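Local structure of uncharacterized protein (Deinococcus radiodurans, 3GG7) at residues A[34-46]-A[70-82]. The protein is of unknown function but binds manganese and, as a member of the TatD family, is probably a metal-dependent hydrolase acting on ester bonds. Residues are numbered along the deposited sequence; the frame is centred on the assembly and turned at random.
Sequences TTTPAAWRGTLAL and DLPWFDRYLPETR. With SO4 (sulfate ion), chain C.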
loop_
_atom_site.group_PDB
_atom_site.type_symbol
_atom_site.label_atom_id
_atom_site.label_comp_id
_atom_site.label_asym_id
_atom_site.label_seq_id
_atom_site.Cartn_x
_atom_site.Cartn_y
_atom_site.Cartn_z
ATOM N N THR A 34 -6.183 5.012 3.978
ATOM C CA THR A 34 -7.392 5.014 4.814
ATOM C C THR A 34 -8.043 3.632 4.831
ATOM O O THR A 34 -7.767 2.767 3.961
ATOM C CB THR A 34 -8.389 6.099 4.359
ATOM O OG1 THR A 34 -8.600 6.039 2.942
ATOM C CG2 THR A 34 -7.877 7.498 4.682
ATOM N N THR A 35 -8.895 3.396 5.838
ATOM C CA THR A 35 -9.515 2.098 6.003
ATOM C C THR A 35 -10.992 2.090 5.664
ATOM O O THR A 35 -11.578 1.014 5.470
ATOM C CB THR A 35 -9.319 1.585 7.440
ATOM O OG1 THR A 35 -9.934 2.473 8.334
ATOM C CG2 THR A 35 -7.797 1.447 7.780
ATOM N N THR A 36 -11.594 3.274 5.578
ATOM C CA THR A 36 -12.973 3.427 5.088
ATOM C C THR A 36 -13.003 4.761 4.343
ATOM O O THR A 36 -12.328 5.713 4.757
ATOM C CB THR A 36 -14.039 3.447 6.228
ATOM O OG1 THR A 36 -15.231 4.055 5.716
ATOM C CG2 THR A 36 -13.596 4.236 7.443
ATOM N N PRO A 37 -13.793 4.840 3.255
ATOM C CA PRO A 37 -13.840 6.117 2.547
ATOM C C PRO A 37 -14.435 7.237 3.391
ATOM O O PRO A 37 -14.198 8.420 3.087
ATOM C CB PRO A 37 -14.682 5.809 1.295
ATOM C CG PRO A 37 -15.461 4.618 1.671
ATOM C CD PRO A 37 -14.625 3.803 2.599
ATOM N N ALA A 38 -15.213 6.889 4.409
ATOM C CA ALA A 38 -15.751 7.897 5.325
ATOM C C ALA A 38 -14.666 8.664 6.067
ATOM O O ALA A 38 -14.918 9.756 6.559
ATOM C CB ALA A 38 -16.718 7.237 6.315
ATOM N N ALA A 39 -13.476 8.073 6.167
ATOM C CA ALA A 39 -12.337 8.694 6.854
ATOM C C ALA A 39 -11.632 9.762 6.017
ATOM O O ALA A 39 -10.749 10.443 6.507
ATOM C CB ALA A 39 -11.330 7.619 7.295
ATOM N N TRP A 40 -12.051 9.939 4.769
ATOM C CA TRP A 40 -11.313 10.789 3.825
ATOM C C TRP A 40 -11.088 12.215 4.347
ATOM O O TRP A 40 -9.967 12.709 4.350
ATOM C CB TRP A 40 -12.047 10.773 2.456
ATOM C CG TRP A 40 -11.386 11.630 1.462
ATOM C CD1 TRP A 40 -11.871 12.800 0.942
ATOM C CD2 TRP A 40 -10.102 11.440 0.880
ATOM N NE1 TRP A 40 -10.982 13.334 0.056
ATOM C CE2 TRP A 40 -9.876 12.524 0.001
ATOM C CE3 TRP A 40 -9.112 10.457 1.014
ATOM C CZ2 TRP A 40 -8.700 12.653 -0.727
ATOM C CZ3 TRP A 40 -7.958 10.570 0.250
ATOM C CH2 TRP A 40 -7.749 11.663 -0.576
ATOM N N ARG A 41 -12.137 12.900 4.772
ATOM C CA ARG A 41 -11.977 14.313 5.097
ATOM C C ARG A 41 -11.020 14.476 6.283
ATOM O O ARG A 41 -10.133 15.300 6.274
ATOM C CB ARG A 41 -13.315 14.969 5.411
ATOM C CG ARG A 41 -14.129 15.275 4.200
ATOM C CD ARG A 41 -13.879 16.659 3.632
ATOM N NE ARG A 41 -14.601 16.745 2.370
ATOM C CZ ARG A 41 -14.063 16.544 1.164
ATOM N NH1 ARG A 41 -12.760 16.393 1.007
ATOM N NH2 ARG A 41 -14.837 16.548 0.097
ATOM N N GLY A 42 -11.208 13.645 7.311
ATOM C CA GLY A 42 -10.406 13.743 8.497
ATOM C C GLY A 42 -8.949 13.391 8.249
ATOM O O GLY A 42 -8.018 14.025 8.761
ATOM N N THR A 43 -8.713 12.346 7.486
ATOM C CA THR A 43 -7.352 11.928 7.212
ATOM C C THR A 43 -6.666 12.837 6.200
ATOM O O THR A 43 -5.509 13.204 6.391
ATOM C CB THR A 43 -7.355 10.473 6.771
ATOM O OG1 THR A 43 -7.939 9.708 7.822
ATOM C CG2 THR A 43 -5.940 10.003 6.505
ATOM N N LEU A 44 -7.390 13.275 5.166
ATOM C CA LEU A 44 -6.856 14.275 4.235
ATOM C C LEU A 44 -6.387 15.546 4.969
ATOM O O LEU A 44 -5.426 16.184 4.560
ATOM C CB LEU A 44 -7.910 14.642 3.175
ATOM C CG LEU A 44 -7.519 15.671 2.130
ATOM C CD1 LEU A 44 -6.296 15.249 1.283
ATOM C CD2 LEU A 44 -8.742 15.875 1.241
ATOM N N ALA A 45 -7.101 15.928 6.028
ATOM C CA ALA A 45 -6.712 17.129 6.788
ATOM C C ALA A 45 -5.305 17.084 7.352
ATOM O O ALA A 45 -4.705 18.132 7.551
ATOM C CB ALA A 45 -7.701 17.364 7.904
ATOM N N LEU A 46 -4.771 15.892 7.599
ATOM C CA LEU A 46 -3.386 15.751 8.073
ATOM C C LEU A 46 -2.384 16.262 7.045
ATOM O O LEU A 46 -1.230 16.568 7.372
ATOM C CB LEU A 46 -3.046 14.295 8.435
ATOM C CG LEU A 46 -3.904 13.621 9.479
ATOM C CD1 LEU A 46 -3.649 12.145 9.547
ATOM C CD2 LEU A 46 -3.673 14.278 10.850
ATOM N N ASP A 70 -20.658 2.787 4.518
ATOM C CA ASP A 70 -19.782 3.876 4.082
ATOM C C ASP A 70 -19.451 3.807 2.578
ATOM O O ASP A 70 -18.868 4.761 2.032
ATOM C CB ASP A 70 -18.445 3.820 4.834
ATOM C CG ASP A 70 -18.548 4.101 6.323
ATOM O OD1 ASP A 70 -19.615 4.541 6.843
ATOM O OD2 ASP A 70 -17.505 3.860 7.002
ATOM N N LEU A 71 -19.804 2.714 1.906
ATOM C CA LEU A 71 -19.395 2.530 0.496
ATOM C C LEU A 71 -19.657 3.715 -0.440
ATOM O O LEU A 71 -18.778 4.077 -1.213
ATOM C CB LEU A 71 -19.962 1.239 -0.093
ATOM C CG LEU A 71 -19.408 0.876 -1.473
ATOM C CD1 LEU A 71 -17.879 0.694 -1.448
ATOM C CD2 LEU A 71 -20.084 -0.402 -1.925
ATOM N N PRO A 72 -20.834 4.356 -0.361
ATOM C CA PRO A 72 -21.064 5.472 -1.297
ATOM C C PRO A 72 -20.092 6.660 -1.214
ATOM O O PRO A 72 -19.965 7.422 -2.177
ATOM C CB PRO A 72 -22.483 5.932 -0.947
ATOM C CG PRO A 72 -23.086 4.816 -0.223
ATOM C CD PRO A 72 -22.020 4.069 0.459
ATOM N N TRP A 73 -19.393 6.826 -0.085
ATOM C CA TRP A 73 -18.403 7.875 0.044
ATOM C C TRP A 73 -17.165 7.607 -0.828
ATOM O O TRP A 73 -16.425 8.513 -1.132
ATOM C CB TRP A 73 -18.046 8.062 1.516
ATOM C CG TRP A 73 -19.086 8.925 2.223
ATOM C CD1 TRP A 73 -19.041 10.276 2.339
ATOM C CD2 TRP A 73 -20.317 8.512 2.839
ATOM N NE1 TRP A 73 -20.146 10.735 3.012
ATOM C CE2 TRP A 73 -20.948 9.671 3.321
ATOM C CE3 TRP A 73 -20.948 7.282 3.017
ATOM C CZ2 TRP A 73 -22.176 9.636 3.980
ATOM C CZ3 TRP A 73 -22.182 7.256 3.676
ATOM C CH2 TRP A 73 -22.773 8.436 4.149
ATOM N N PHE A 74 -16.978 6.361 -1.239
ATOM C CA PHE A 74 -15.844 6.041 -2.106
ATOM C C PHE A 74 -15.986 6.792 -3.429
ATOM O O PHE A 74 -15.101 7.546 -3.802
ATOM C CB PHE A 74 -15.643 4.525 -2.334
ATOM C CG PHE A 74 -14.389 4.223 -3.075
ATOM C CD1 PHE A 74 -13.171 4.168 -2.421
ATOM C CD2 PHE A 74 -14.413 4.060 -4.444
ATOM C CE1 PHE A 74 -11.998 3.931 -3.143
ATOM C CE2 PHE A 74 -13.252 3.829 -5.148
ATOM C CZ PHE A 74 -12.066 3.766 -4.501
ATOM N N ASP A 75 -17.086 6.559 -4.146
ATOM C CA ASP A 75 -17.260 7.265 -5.414
ATOM C C ASP A 75 -17.313 8.782 -5.231
ATOM O O ASP A 75 -16.785 9.517 -6.076
ATOM C CB ASP A 75 -18.471 6.786 -6.198
ATOM C CG ASP A 75 -18.472 7.321 -7.646
ATOM O OD1 ASP A 75 -17.611 6.904 -8.459
ATOM O OD2 ASP A 75 -19.314 8.196 -7.961
ATOM N N ARG A 76 -17.893 9.244 -4.114
ATOM C CA ARG A 76 -17.996 10.671 -3.819
ATOM C C ARG A 76 -16.634 11.339 -3.868
ATOM O O ARG A 76 -16.486 12.432 -4.427
ATOM C CB ARG A 76 -18.662 10.925 -2.460
ATOM C CG ARG A 76 -18.820 12.397 -2.074
ATOM C CD ARG A 76 -19.637 12.537 -0.807
ATOM N NE ARG A 76 -19.787 13.917 -0.344
ATOM C CZ ARG A 76 -20.718 14.779 -0.770
ATOM N NH1 ARG A 76 -21.574 14.426 -1.726
ATOM N NH2 ARG A 76 -20.762 16.013 -0.266
ATOM N N TYR A 77 -15.639 10.714 -3.224
ATOM C CA TYR A 77 -14.345 11.343 -3.024
ATOM C C TYR A 77 -13.272 10.963 -4.021
ATOM O O TYR A 77 -12.238 11.618 -4.059
ATOM C CB TYR A 77 -13.831 11.000 -1.631
ATOM C CG TYR A 77 -14.672 11.512 -0.472
ATOM C CD1 TYR A 77 -15.240 12.780 -0.473
ATOM C CD2 TYR A 77 -14.866 10.721 0.629
ATOM C CE1 TYR A 77 -15.970 13.237 0.644
ATOM C CE2 TYR A 77 -15.564 11.151 1.735
ATOM C CZ TYR A 77 -16.124 12.417 1.733
ATOM O OH TYR A 77 -16.800 12.807 2.862
ATOM N N LEU A 78 -13.533 9.976 -4.869
ATOM C CA LEU A 78 -12.547 9.523 -5.838
ATOM C C LEU A 78 -11.934 10.631 -6.701
ATOM O O LEU A 78 -10.750 10.595 -6.964
ATOM C CB LEU A 78 -13.127 8.390 -6.679
ATOM C CG LEU A 78 -12.225 7.437 -7.457
ATOM C CD1 LEU A 78 -11.026 6.945 -6.632
ATOM C CD2 LEU A 78 -13.109 6.307 -7.955
ATOM N N PRO A 79 -12.715 11.659 -7.092
ATOM C CA PRO A 79 -12.106 12.738 -7.891
ATOM C C PRO A 79 -11.023 13.551 -7.178
ATOM O O PRO A 79 -10.239 14.273 -7.829
ATOM C CB PRO A 79 -13.302 13.633 -8.216
ATOM C CG PRO A 79 -14.457 12.733 -8.181
ATOM C CD PRO A 79 -14.172 11.805 -7.016
ATOM N N GLU A 80 -10.951 13.442 -5.856
ATOM C CA GLU A 80 -10.001 14.222 -5.067
ATOM C C GLU A 80 -8.609 13.627 -4.884
ATOM O O GLU A 80 -7.759 14.227 -4.218
ATOM C CB GLU A 80 -10.598 14.504 -3.693
ATOM C CG GLU A 80 -11.881 15.306 -3.794
ATOM C CD GLU A 80 -12.502 15.603 -2.460
ATOM O OE1 GLU A 80 -11.751 15.783 -1.462
ATOM O OE2 GLU A 80 -13.752 15.644 -2.402
ATOM N N THR A 81 -8.356 12.450 -5.439
ATOM C CA THR A 81 -7.061 11.816 -5.223
ATOM C C THR A 81 -6.662 10.923 -6.368
ATOM O O THR A 81 -7.520 10.315 -7.011
ATOM C CB THR A 81 -7.008 11.015 -3.874
ATOM O OG1 THR A 81 -5.685 10.491 -3.693
ATOM C CG2 THR A 81 -8.024 9.888 -3.851
ATOM N N ARG A 82 -5.352 10.809 -6.565
ATOM C CA ARG A 82 -4.805 9.864 -7.537
ATOM C C ARG A 82 -4.482 8.515 -6.904
ATOM O O ARG A 82 -4.095 7.579 -7.612
ATOM C CB ARG A 82 -3.599 10.466 -8.266
ATOM C CG ARG A 82 -2.329 10.605 -7.527
ATOM C CD ARG A 82 -1.272 11.484 -8.304
ATOM N NE ARG A 82 -1.686 12.874 -8.572
ATOM C CZ ARG A 82 -1.690 13.484 -9.770
ATOM N NH1 ARG A 82 -1.292 12.861 -10.881
ATOM N NH2 ARG A 82 -2.110 14.734 -9.881
HETATM S S SO4 C . -18.241 16.211 2.250
HETATM O O1 SO4 C . -17.625 16.443 0.951
HETATM O O2 SO4 C . -17.351 16.675 3.318
HETATM O O3 SO4 C . -19.503 16.964 2.343
HETATM O O4 SO4 C . -18.511 14.778 2.350
HETATM O O HOH W 1 -14.971 12.114 4.988
#
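Asp70 takes a 2.6 Å hydrogen bond at OD2 from Thr36 OG1, joining the turn before helix 72-77 to the loop before helix 40-44; the two short helices pack together on the outside of the TIM-barrel fold of this TatD-family protein. The same hydroxyl accepts from Ala38 N in an ST turn, and Arg67 forms a salt bridge with OD2, so a carboxylate suits Asp70, where one oxygen meets both a hydroxyl and an arginine. At Trp73 and Phe74 the compact ring of Pro37 fits close to the backbone, its CB 3.5 Å from Phe74 N; the Phe74 side chain touches Val84 and Ile109. Arg76, extended, reaches a sulfate, probably from the crystallisation liquor, that Arg41 and Tyr77 OH also bind. Trp40 CD1 lies over the Tyr77 ring face, near its rim, 3.4 Å from Tyr77 CG, the planes oblique at 33°. With CG anti to the backbone N (chi1 179°), the indole runs along helix 72-77, Tyr77 CB over its five-membered ring. Glu80 is long enough to face Arg41 end-on, nearly coplanar, with Arg41 NH2 2.9 Å from OE2; its OE1 takes Arg41 NH1 through the syn lone pair at 2.7 Å and Trp40 NE1 from above the carboxylate plane at 3.0 Å. Replacing Trp40 with alanine would probably open a gap beside Tyr77 and Thr81 and leave Glu80 OE1 without its indole donor. Thr81 CB meets Trp40 CH2 at 3.4 Å.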